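Local coordinates for tetratricopeptide TPR_2 repeat protein (Thermobaculum terrenum, PDB 5DJS) that joins tetratricopeptide-repeat helices to a two-domain GT-B architecture of the glycosyltransferase family 41 type and carries a bound UDP, at residues Cys174-Val177 against Gly178-Leu181; Asp205-Thr208 against Asp209-Arg212; Ala31-Arg34 against Val35-Ile38; Pro40-Ser43 against Glu44-His47. The protein carries 1 engineered substitution. One frame throughout, in Å; residues are numbered along the deposited sequence.

Contact 1 of 4, residues Cys174-Val177 against Gly178-Leu181; sequences CHPV and GYFL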
loop_
_atom_site.group_PDB
_atom_site.type_symbol
_atom_site.label_atom_id
_atom_site.label_comp_id
_atom_site.label_asym_id
_atom_site.label_seq_id
_atom_site.Cartn_x
_atom_site.Cartn_y
_atom_site.Cartn_z
ATOM N N CYS A 174 -8.717 -6.706 -6.829
ATOM C CA CYS A 174 -8.282 -7.561 -5.707
ATOM C C CYS A 174 -6.978 -7.028 -5.142
ATOM O O CYS A 174 -5.897 -7.412 -5.582
ATOM C CB CYS A 174 -8.106 -9.019 -6.146
ATOM S SG CYS A 174 -9.665 -9.848 -6.523
ATOM N N HIS A 175 -7.114 -6.131 -4.168
ATOM C CA HIS A 175 -6.015 -5.340 -3.651
ATOM C C HIS A 175 -6.548 -4.565 -2.452
ATOM O O HIS A 175 -7.687 -4.119 -2.481
ATOM C CB HIS A 175 -5.521 -4.368 -4.733
ATOM C CG HIS A 175 -4.387 -3.502 -4.294
ATOM N ND1 HIS A 175 -3.076 -3.924 -4.297
ATOM C CD2 HIS A 175 -4.371 -2.242 -3.811
ATOM C CE1 HIS A 175 -2.298 -2.957 -3.839
ATOM N NE2 HIS A 175 -3.062 -1.923 -3.539
ATOM N N PRO A 176 -5.741 -4.402 -1.391
ATOM C CA PRO A 176 -6.169 -3.650 -0.210
ATOM C C PRO A 176 -7.125 -2.489 -0.461
ATOM O O PRO A 176 -8.155 -2.405 0.202
ATOM C CB PRO A 176 -4.841 -3.146 0.345
ATOM C CG PRO A 176 -3.942 -4.328 0.112
ATOM C CD PRO A 176 -4.396 -4.969 -1.177
ATOM N N VAL A 177 -6.784 -1.613 -1.407
ATOM C CA VAL A 177 -7.654 -0.505 -1.831
ATOM C C VAL A 177 -9.056 -1.004 -2.154
ATOM O O VAL A 177 -10.018 -0.616 -1.496
ATOM C CB VAL A 177 -7.068 0.287 -3.032
ATOM C CG1 VAL A 177 -8.110 1.189 -3.686
ATOM C CG2 VAL A 177 -5.861 1.113 -2.585
ATOM N N GLY A 178 -9.161 -1.875 -3.152
ATOM C CA GLY A 178 -10.437 -2.495 -3.511
ATOM C C GLY A 178 -11.156 -3.243 -2.386
ATOM O O GLY A 178 -12.393 -3.228 -2.319
ATOM N N TYR A 179 -10.390 -3.898 -1.511
ATOM C CA TYR A 179 -10.963 -4.665 -0.399
ATOM C C TYR A 179 -11.685 -3.765 0.602
ATOM O O TYR A 179 -12.778 -4.097 1.047
ATOM C CB TYR A 179 -9.893 -5.519 0.326
ATOM C CG TYR A 179 -9.275 -6.648 -0.503
ATOM C CD1 TYR A 179 -10.049 -7.416 -1.389
ATOM C CD2 TYR A 179 -7.922 -6.975 -0.375
ATOM C CE1 TYR A 179 -9.493 -8.448 -2.133
ATOM C CE2 TYR A 179 -7.358 -8.004 -1.120
ATOM C CZ TYR A 179 -8.148 -8.737 -1.997
ATOM O OH TYR A 179 -7.599 -9.756 -2.746
ATOM N N PHE A 180 -11.071 -2.633 0.942
ATOM C CA PHE A 180 -11.663 -1.663 1.878
ATOM C C PHE A 180 -12.659 -0.686 1.236
ATOM O O PHE A 180 -13.483 -0.097 1.942
ATOM C CB PHE A 180 -10.572 -0.859 2.574
ATOM C CG PHE A 180 -9.755 -1.655 3.554
ATOM C CD1 PHE A 180 -10.333 -2.149 4.717
ATOM C CD2 PHE A 180 -8.392 -1.880 3.337
ATOM C CE1 PHE A 180 -9.583 -2.869 5.630
ATOM C CE2 PHE A 180 -7.638 -2.604 4.250
ATOM C CZ PHE A 180 -8.232 -3.092 5.399
ATOM N N LEU A 181 -12.578 -0.489 -0.079
ATOM C CA LEU A 181 -13.514 0.402 -0.764
ATOM C C LEU A 181 -14.869 -0.263 -0.973
ATOM O O LEU A 181 -15.896 0.394 -0.826
ATOM C CB LEU A 181 -12.960 0.879 -2.110
ATOM C CG LEU A 181 -13.822 1.910 -2.853
ATOM C CD1 LEU A 181 -13.909 3.212 -2.069
ATOM C CD2 LEU A 181 -13.276 2.155 -4.248
#
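The ring of Tyr179 lies back over the chain that leads into its own helix, one face turned to the peptide joining Cys174 and His175. His175 N sits 3.5 Å above the ring plane, displaced toward the rim, so a backbone amide lies over this face. The torsion of Tyr179 explains the reach: with CG anti to the carbonyl carbon (chi1 -66°), the ring is carried back toward the N-terminal end of the helix. Its far end stops beside Cys174, where Tyr179 OH is 3.5 Å from Cys174 CB. Pro176 and Tyr179 run side by side in the same direction and touch through Pro176 CD and Tyr179 CD2, 4.1 Å apart. Pro176 CD also rests over one face of the His175 imidazole, toward its rim. Phe180 takes a different course, its CD2 coming within 3.2 Å of Pro176 O.

Beneath the side chains helical bonds run: Tyr179 N to His175 O at 2.9 Å, then Phe180 N to Pro176 O and Leu181 N to Val177 O. Arg400 makes a cation-pi contact with Tyr179, while Thr423 touches both Pro176 and Phe180. Arg400 and Thr423 line the UDP pocket, and the side chain of Pro176 is itself about 4 Å from the nucleotide. The arrangement is the start of the helix in the beta-alpha-beta unit 163-169, 176-187, 193-199, facing the nucleotide of a GT-B fold.

Contact 2 of 4, residues Asp205-Thr208 against Asp209-Arg212; sequences DALT and DRLR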
loop_
_atom_site.group_PDB
_atom_site.type_symbol
_atom_site.label_atom_id
_atom_site.label_comp_id
_atom_site.label_asym_id
_atom_site.label_seq_id
_atom_site.Cartn_x
_atom_site.Cartn_y
_atom_site.Cartn_z
ATOM N N ASP A 205 -10.663 -7.493 -12.674
ATOM C CA ASP A 205 -10.978 -8.826 -12.133
ATOM C C ASP A 205 -12.381 -8.865 -11.505
ATOM O O ASP A 205 -13.116 -7.889 -11.573
ATOM C CB ASP A 205 -9.881 -9.263 -11.138
ATOM C CG ASP A 205 -9.745 -8.332 -9.923
ATOM O OD1 ASP A 205 -10.718 -7.655 -9.530
ATOM O OD2 ASP A 205 -8.638 -8.300 -9.342
ATOM N N ALA A 206 -12.750 -9.990 -10.902
ATOM C CA ALA A 206 -14.054 -10.134 -10.229
ATOM C C ALA A 206 -14.435 -8.978 -9.281
ATOM O O ALA A 206 -15.603 -8.595 -9.219
ATOM C CB ALA A 206 -14.109 -11.460 -9.474
ATOM N N LEU A 207 -13.465 -8.436 -8.540
ATOM C CA LEU A 207 -13.745 -7.342 -7.597
ATOM C C LEU A 207 -14.059 -6.013 -8.316
ATOM O O LEU A 207 -14.904 -5.247 -7.849
ATOM C CB LEU A 207 -12.588 -7.164 -6.605
ATOM C CG LEU A 207 -12.703 -6.063 -5.542
ATOM C CD1 LEU A 207 -14.066 -6.003 -4.880
ATOM C CD2 LEU A 207 -11.669 -6.257 -4.446
ATOM N N THR A 208 -13.398 -5.746 -9.446
ATOM C CA THR A 208 -13.672 -4.521 -10.212
ATOM C C THR A 208 -15.090 -4.593 -10.786
ATOM O O THR A 208 -15.813 -3.598 -10.780
ATOM C CB THR A 208 -12.646 -4.229 -11.348
ATOM O OG1 THR A 208 -12.867 -5.097 -12.462
ATOM C CG2 THR A 208 -11.243 -4.405 -10.873
ATOM N N ASP A 209 -15.475 -5.777 -11.260
ATOM C CA ASP A 209 -16.845 -6.037 -11.714
ATOM C C ASP A 209 -17.858 -5.730 -10.611
ATOM O O ASP A 209 -18.897 -5.106 -10.879
ATOM C CB ASP A 209 -17.019 -7.483 -12.205
ATOM C CG ASP A 209 -16.172 -7.808 -13.441
ATOM O OD1 ASP A 209 -15.658 -6.883 -14.109
ATOM O OD2 ASP A 209 -16.021 -9.008 -13.744
ATOM N N ARG A 210 -17.544 -6.139 -9.383
ATOM C CA ARG A 210 -18.387 -5.804 -8.225
ATOM C C ARG A 210 -18.399 -4.295 -7.923
ATOM O O ARG A 210 -19.468 -3.714 -7.704
ATOM C CB ARG A 210 -17.993 -6.621 -6.977
ATOM C CG ARG A 210 -18.671 -7.990 -6.910
ATOM C CD ARG A 210 -18.293 -8.790 -5.665
ATOM N NE ARG A 210 -17.105 -9.634 -5.880
ATOM C CZ ARG A 210 -15.999 -9.667 -5.130
ATOM N NH1 ARG A 210 -15.847 -8.912 -4.037
ATOM N NH2 ARG A 210 -15.021 -10.497 -5.476
ATOM N N LEU A 211 -17.224 -3.669 -7.920
ATOM C CA LEU A 211 -17.117 -2.215 -7.705
ATOM C C LEU A 211 -17.871 -1.419 -8.776
ATOM O O LEU A 211 -18.518 -0.420 -8.464
ATOM C CB LEU A 211 -15.643 -1.764 -7.670
ATOM C CG LEU A 211 -14.868 -1.601 -6.343
ATOM C CD1 LEU A 211 -15.526 -2.223 -5.121
ATOM C CD2 LEU A 211 -13.441 -2.121 -6.502
ATOM N N ARG A 212 -17.778 -1.866 -10.027
ATOM C CA ARG A 212 -18.496 -1.237 -11.141
ATOM C C ARG A 212 -20.007 -1.336 -10.953
ATOM O O ARG A 212 -20.725 -0.350 -11.152
ATOM C CB ARG A 212 -18.091 -1.869 -12.482
ATOM C CG ARG A 212 -18.621 -1.135 -13.703
ATOM C CD ARG A 212 -18.236 -1.784 -15.021
ATOM N NE ARG A 212 -16.786 -1.926 -15.212
ATOM C CZ ARG A 212 -16.074 -3.047 -15.051
ATOM N NH1 ARG A 212 -16.632 -4.193 -14.663
ATOM N NH2 ARG A 212 -14.762 -3.023 -15.276
#
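Leu207 reaches two side chains of the following turn, Arg210 and Leu211. Its CD1 lies 3.5 Å from Arg210 NH1, the two side chains crossing at about a right angle, and the guanidinium group turns one face to Leu207 CA, which stands over its centre. The same Leu207 CD1 is 4.1 Å from Leu211 CD1 in an apolar contact. On another side of the helix Asp209 and Arg212 form a salt bridge, with Arg212 NH1 2.9 Å from Asp209 OD1. The carboxylate oxygen lies almost in the guanidinium plane, but the nitrogen approaches it on the anti side, 25° out of the carboxylate plane. A bend at chi3 (-58°) folds the arginine back so that one face of its guanidinium also lies over Thr208 O.

The next shell fixes where the helix starts. Asp205 is the N-cap: its OD1 accepts from Thr208 N at 3.3 Å and, weakly, from Leu207 N, while its OD2 takes a bond from Cys174 N. Ser204 OG pairs with both Thr208 OG1 and Arg212 NH2, and Arg210 NH1 finds Glu182 in a salt bridge. From Asp209 to Arg212, each backbone N-H bonds to the carbonyl four residues earlier. Helix 206-214 follows strand 193-199, an outermost strand of the first parallel sheet, and packs on helix 176-187 through Leu207 against Tyr179 and Glu182, and Leu211 against Glu182.

Contact 3 of 4, residues Ala31-Arg34 against Val35-Ile38; sequences ACWR and VLQI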
loop_
_atom_site.group_PDB
_atom_site.type_symbol
_atom_site.label_atom_id
_atom_site.label_comp_id
_atom_site.label_asym_id
_atom_site.label_seq_id
_atom_site.Cartn_x
_atom_site.Cartn_y
_atom_site.Cartn_z
ATOM N N ALA A 31 7.121 -11.473 -26.304
ATOM C CA ALA A 31 7.651 -10.539 -27.302
ATOM C C ALA A 31 9.047 -10.026 -26.930
ATOM O O ALA A 31 9.911 -9.897 -27.797
ATOM C CB ALA A 31 6.695 -9.369 -27.489
ATOM N N CYS A 32 9.258 -9.724 -25.648
ATOM C CA CYS A 32 10.592 -9.350 -25.138
ATOM C C CYS A 32 11.634 -10.459 -25.320
ATOM O O CYS A 32 12.787 -10.171 -25.620
ATOM C CB CYS A 32 10.548 -8.969 -23.659
ATOM S SG CYS A 32 9.910 -7.332 -23.290
ATOM N N TRP A 33 11.238 -11.712 -25.115
ATOM C CA TRP A 33 12.139 -12.847 -25.361
ATOM C C TRP A 33 12.507 -12.944 -26.837
ATOM O O TRP A 33 13.671 -13.190 -27.157
ATOM C CB TRP A 33 11.560 -14.188 -24.851
ATOM C CG TRP A 33 11.612 -14.326 -23.340
ATOM C CD1 TRP A 33 10.552 -14.477 -22.499
ATOM C CD2 TRP A 33 12.785 -14.295 -22.504
ATOM N NE1 TRP A 33 10.985 -14.552 -21.189
ATOM C CE2 TRP A 33 12.348 -14.444 -21.165
ATOM C CE3 TRP A 33 14.159 -14.163 -22.757
ATOM C CZ2 TRP A 33 13.233 -14.461 -20.083
ATOM C CZ3 TRP A 33 15.041 -14.178 -21.678
ATOM C CH2 TRP A 33 14.571 -14.329 -20.355
ATOM N N ARG A 34 11.526 -12.728 -27.722
ATOM C CA ARG A 34 11.767 -12.740 -29.181
ATOM C C ARG A 34 12.800 -11.701 -29.624
ATOM O O ARG A 34 13.549 -11.945 -30.566
ATOM C CB ARG A 34 10.456 -12.570 -29.981
ATOM C CG ARG A 34 9.640 -13.848 -30.119
ATOM C CD ARG A 34 8.659 -13.808 -31.286
ATOM N NE ARG A 34 7.904 -15.064 -31.368
ATOM C CZ ARG A 34 6.780 -15.354 -30.697
ATOM N NH1 ARG A 34 6.202 -14.478 -29.868
ATOM N NH2 ARG A 34 6.214 -16.549 -30.862
ATOM N N VAL A 35 12.843 -10.561 -28.939
ATOM C CA VAL A 35 13.859 -9.537 -29.184
ATOM C C VAL A 35 15.244 -10.011 -28.727
ATOM O O VAL A 35 16.239 -9.784 -29.420
ATOM C CB VAL A 35 13.503 -8.208 -28.474
ATOM C CG1 VAL A 35 14.643 -7.193 -28.576
ATOM C CG2 VAL A 35 12.230 -7.616 -29.062
ATOM N N LEU A 36 15.311 -10.646 -27.558
ATOM C CA LEU A 36 16.584 -11.139 -27.016
ATOM C C LEU A 36 17.146 -12.361 -27.753
ATOM O O LEU A 36 18.354 -12.591 -27.696
ATOM C CB LEU A 36 16.460 -11.439 -25.518
ATOM C CG LEU A 36 16.094 -10.242 -24.631
ATOM C CD1 LEU A 36 15.812 -10.702 -23.216
ATOM C CD2 LEU A 36 17.156 -9.151 -24.630
ATOM N N GLN A 37 16.289 -13.140 -28.425
ATOM C CA GLN A 37 16.754 -14.221 -29.312
ATOM C C GLN A 37 17.533 -13.663 -30.502
ATOM O O GLN A 37 18.518 -14.260 -30.934
ATOM C CB GLN A 37 15.590 -15.063 -29.839
ATOM C CG GLN A 37 14.880 -15.898 -28.785
ATOM C CD GLN A 37 13.584 -16.516 -29.301
ATOM O OE1 GLN A 37 13.454 -16.806 -30.498
ATOM N NE2 GLN A 37 12.619 -16.723 -28.405
ATOM N N ILE A 38 17.066 -12.530 -31.031
ATOM C CA ILE A 38 17.687 -11.875 -32.181
ATOM C C ILE A 38 18.872 -11.033 -31.718
ATOM O O ILE A 38 19.944 -11.085 -32.320
ATOM C CB ILE A 38 16.682 -10.963 -32.932
ATOM C CG1 ILE A 38 15.488 -11.777 -33.461
ATOM C CG2 ILE A 38 17.366 -10.242 -34.095
ATOM C CD1 ILE A 38 14.267 -10.945 -33.811
#
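Val35 CG2 lies 3.5 Å from Ala31 O, the carbonyl that also accepts Val35 N at 3.2 Å, while Cys32 O makes a weaker, strongly bent bond to that amide. Farther out, Val35 meets Leu12 of helix 5-21. Leu36 is next, and its amide bonds to Cys32 O. Its side chain makes the apolar contact with the indole: Leu36 CD1 lies 3.9 Å from Trp33 CE3 and equally far from CZ3, so one methyl touches the six-membered part of the ring system. The approach is slanted. Trp33 has its CG anti to the carbonyl carbon (chi1 -75°), which swings the indole back along the helix, and Leu36 reaches it with CD1 while also packing against Leu46 and Leu49 of helix 43-56.

Gln37 gives its backbone N to Trp33 O at 2.9 Å. Its side chain lies alongside the same turn, CG being 3.4 Å from Trp33 O, and its amide lies back over the preceding turn, NE2 3.9 Å from Trp33 O. Ile38 ends the segment with CG1 and CD1 both 3.5 Å from Arg34 O, so aliphatic carbons border that carbonyl. Backbone bonds therefore carry the polar part of this contact, and the side chains add apolar packing. The helix is two-sided: Val35 and Leu36 work against neighbouring helices, whereas Trp33, Arg34 and Gln37 form its exposed side.

Contact 4 of 4, residues Pro40-Ser43 against Glu44-His47; sequences PDNS and EALH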
loop_
_atom_site.group_PDB
_atom_site.type_symbol
_atom_site.label_atom_id
_atom_site.label_comp_id
_atom_site.label_asym_id
_atom_site.label_seq_id
_atom_site.Cartn_x
_atom_site.Cartn_y
_atom_site.Cartn_z
ATOM N N PRO A 40 20.571 -10.198 -28.042
ATOM C CA PRO A 40 20.562 -10.400 -26.579
ATOM C C PRO A 40 21.144 -9.247 -25.737
ATOM O O PRO A 40 20.996 -9.266 -24.517
ATOM C CB PRO A 40 21.381 -11.691 -26.392
ATOM C CG PRO A 40 22.290 -11.741 -27.567
ATOM C CD PRO A 40 21.631 -10.987 -28.698
ATOM N N ASP A 41 21.792 -8.271 -26.378
ATOM C CA ASP A 41 22.243 -7.042 -25.711
ATOM C C ASP A 41 21.232 -5.884 -25.829
ATOM O O ASP A 41 21.578 -4.738 -25.537
ATOM C CB ASP A 41 23.620 -6.612 -26.259
ATOM C CG ASP A 41 24.780 -7.456 -25.704
ATOM O OD1 ASP A 41 24.590 -8.246 -24.747
ATOM O OD2 ASP A 41 25.903 -7.316 -26.240
ATOM N N ASN A 42 19.987 -6.175 -26.213
ATOM C CA ASN A 42 18.959 -5.145 -26.305
ATOM C C ASN A 42 18.474 -4.691 -24.910
ATOM O O ASN A 42 17.597 -5.316 -24.300
ATOM C CB ASN A 42 17.791 -5.638 -27.164
ATOM C CG ASN A 42 17.011 -4.503 -27.791
ATOM O OD1 ASN A 42 17.167 -4.223 -28.977
ATOM N ND2 ASN A 42 16.179 -3.844 -27.010
ATOM N N SER A 43 19.049 -3.591 -24.426
ATOM C CA SER A 43 18.783 -3.097 -23.075
ATOM C C SER A 43 17.331 -2.673 -22.833
ATOM O O SER A 43 16.860 -2.714 -21.701
ATOM C CB SER A 43 19.719 -1.937 -22.718
ATOM O OG SER A 43 19.338 -0.739 -23.351
ATOM N N GLU A 44 16.626 -2.270 -23.884
ATOM C CA GLU A 44 15.215 -1.892 -23.759
ATOM C C GLU A 44 14.315 -3.092 -23.396
ATOM O O GLU A 44 13.312 -2.939 -22.688
ATOM C CB GLU A 44 14.726 -1.240 -25.060
ATOM C CG GLU A 44 13.472 -0.389 -24.904
ATOM C CD GLU A 44 12.989 0.212 -26.215
ATOM O OE1 GLU A 44 13.816 0.412 -27.142
ATOM O OE2 GLU A 44 11.776 0.493 -26.310
ATOM N N ALA A 45 14.702 -4.272 -23.865
ATOM C CA ALA A 45 13.908 -5.483 -23.744
ATOM C C ALA A 45 14.266 -6.207 -22.447
ATOM O O ALA A 45 13.392 -6.763 -21.776
ATOM C CB ALA A 45 14.157 -6.384 -24.943
ATOM N N LEU A 46 15.562 -6.226 -22.128
ATOM C CA LEU A 46 16.051 -6.581 -20.792
ATOM C C LEU A 46 15.317 -5.784 -19.721
ATOM O O LEU A 46 14.778 -6.360 -18.781
ATOM C CB LEU A 46 17.561 -6.311 -20.673
ATOM C CG LEU A 46 18.604 -7.428 -20.875
ATOM C CD1 LEU A 46 18.044 -8.785 -21.278
ATOM C CD2 LEU A 46 19.665 -6.981 -21.865
ATOM N N HIS A 47 15.301 -4.463 -19.887
ATOM C CA HIS A 47 14.582 -3.556 -18.983
ATOM C C HIS A 47 13.083 -3.865 -18.812
ATOM O O HIS A 47 12.582 -3.880 -17.687
ATOM C CB HIS A 47 14.729 -2.112 -19.460
ATOM C CG HIS A 47 13.804 -1.158 -18.771
ATOM N ND1 HIS A 47 13.951 -0.820 -17.444
ATOM C CD2 HIS A 47 12.722 -0.477 -19.221
ATOM C CE1 HIS A 47 13.002 0.035 -17.107
ATOM N NE2 HIS A 47 12.240 0.254 -18.163
#
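Asn42 O is gripped by two amides of the following turn, and this is the tight part of the contact. Leu46 N approaches it at 3.1 Å in a nearly straight bond, with an N-H...O angle of 175°. Ala45 N, also at 3.1 Å, comes from above the carbonyl plane instead. The Asn42 side chain folds over the same turn: with CG anti to the backbone N (chi1 -155°), ND2 lies 3.6 Å from Glu44 CB and 3.8 Å from Ala45 CB. Leu46 CD2 lies against the carbonyls of Asn42 and Pro40, 3.7 Å from Pro40 O. One residue on, Ser43 O accepts His47 N.

Pro40 and Asp41 make the looser side: they are exposed and meet the helix chiefly through backbone atoms near Leu46. Ser43 OG and Glu44 OE2 are held separately, by Tyr79 OH of helix 77-89 and His17 NE2 of helix 5-21. Ala45 and Leu46 are buried, Ala45 against Val35 and Leu36, Leu46 against Leu65 and Leu72. Asn42, as N-cap, begins helix 43-56, which opens the tetratricopeptide repeat 43-76 and packs on helix 25-38, as in the stacked helices of such arrays.

Along the chain, contact 3 comes first, then contact 4, contact 1 and contact 2, and they fall into two pairs. Contacts 3 and 4 have centres 9 Å apart, on helix 25-38 and on the loop and start of helix 43-56, which pack together where Leu36 CD2 lies 3.5 Å from Leu46 CD1. Contacts 1 and 2 lie 10 Å apart, centre to centre, on helices 176-187 and 206-214 beside the first parallel sheet, and Tyr179 CD1 packs on Leu207 CD2, 3.6 Å away. Contacts 1 and 3 have centres 36 Å apart and nearest atoms about 23 Å apart. One pair belongs to the N-terminal helices, the other to the first parallel-sheet domain.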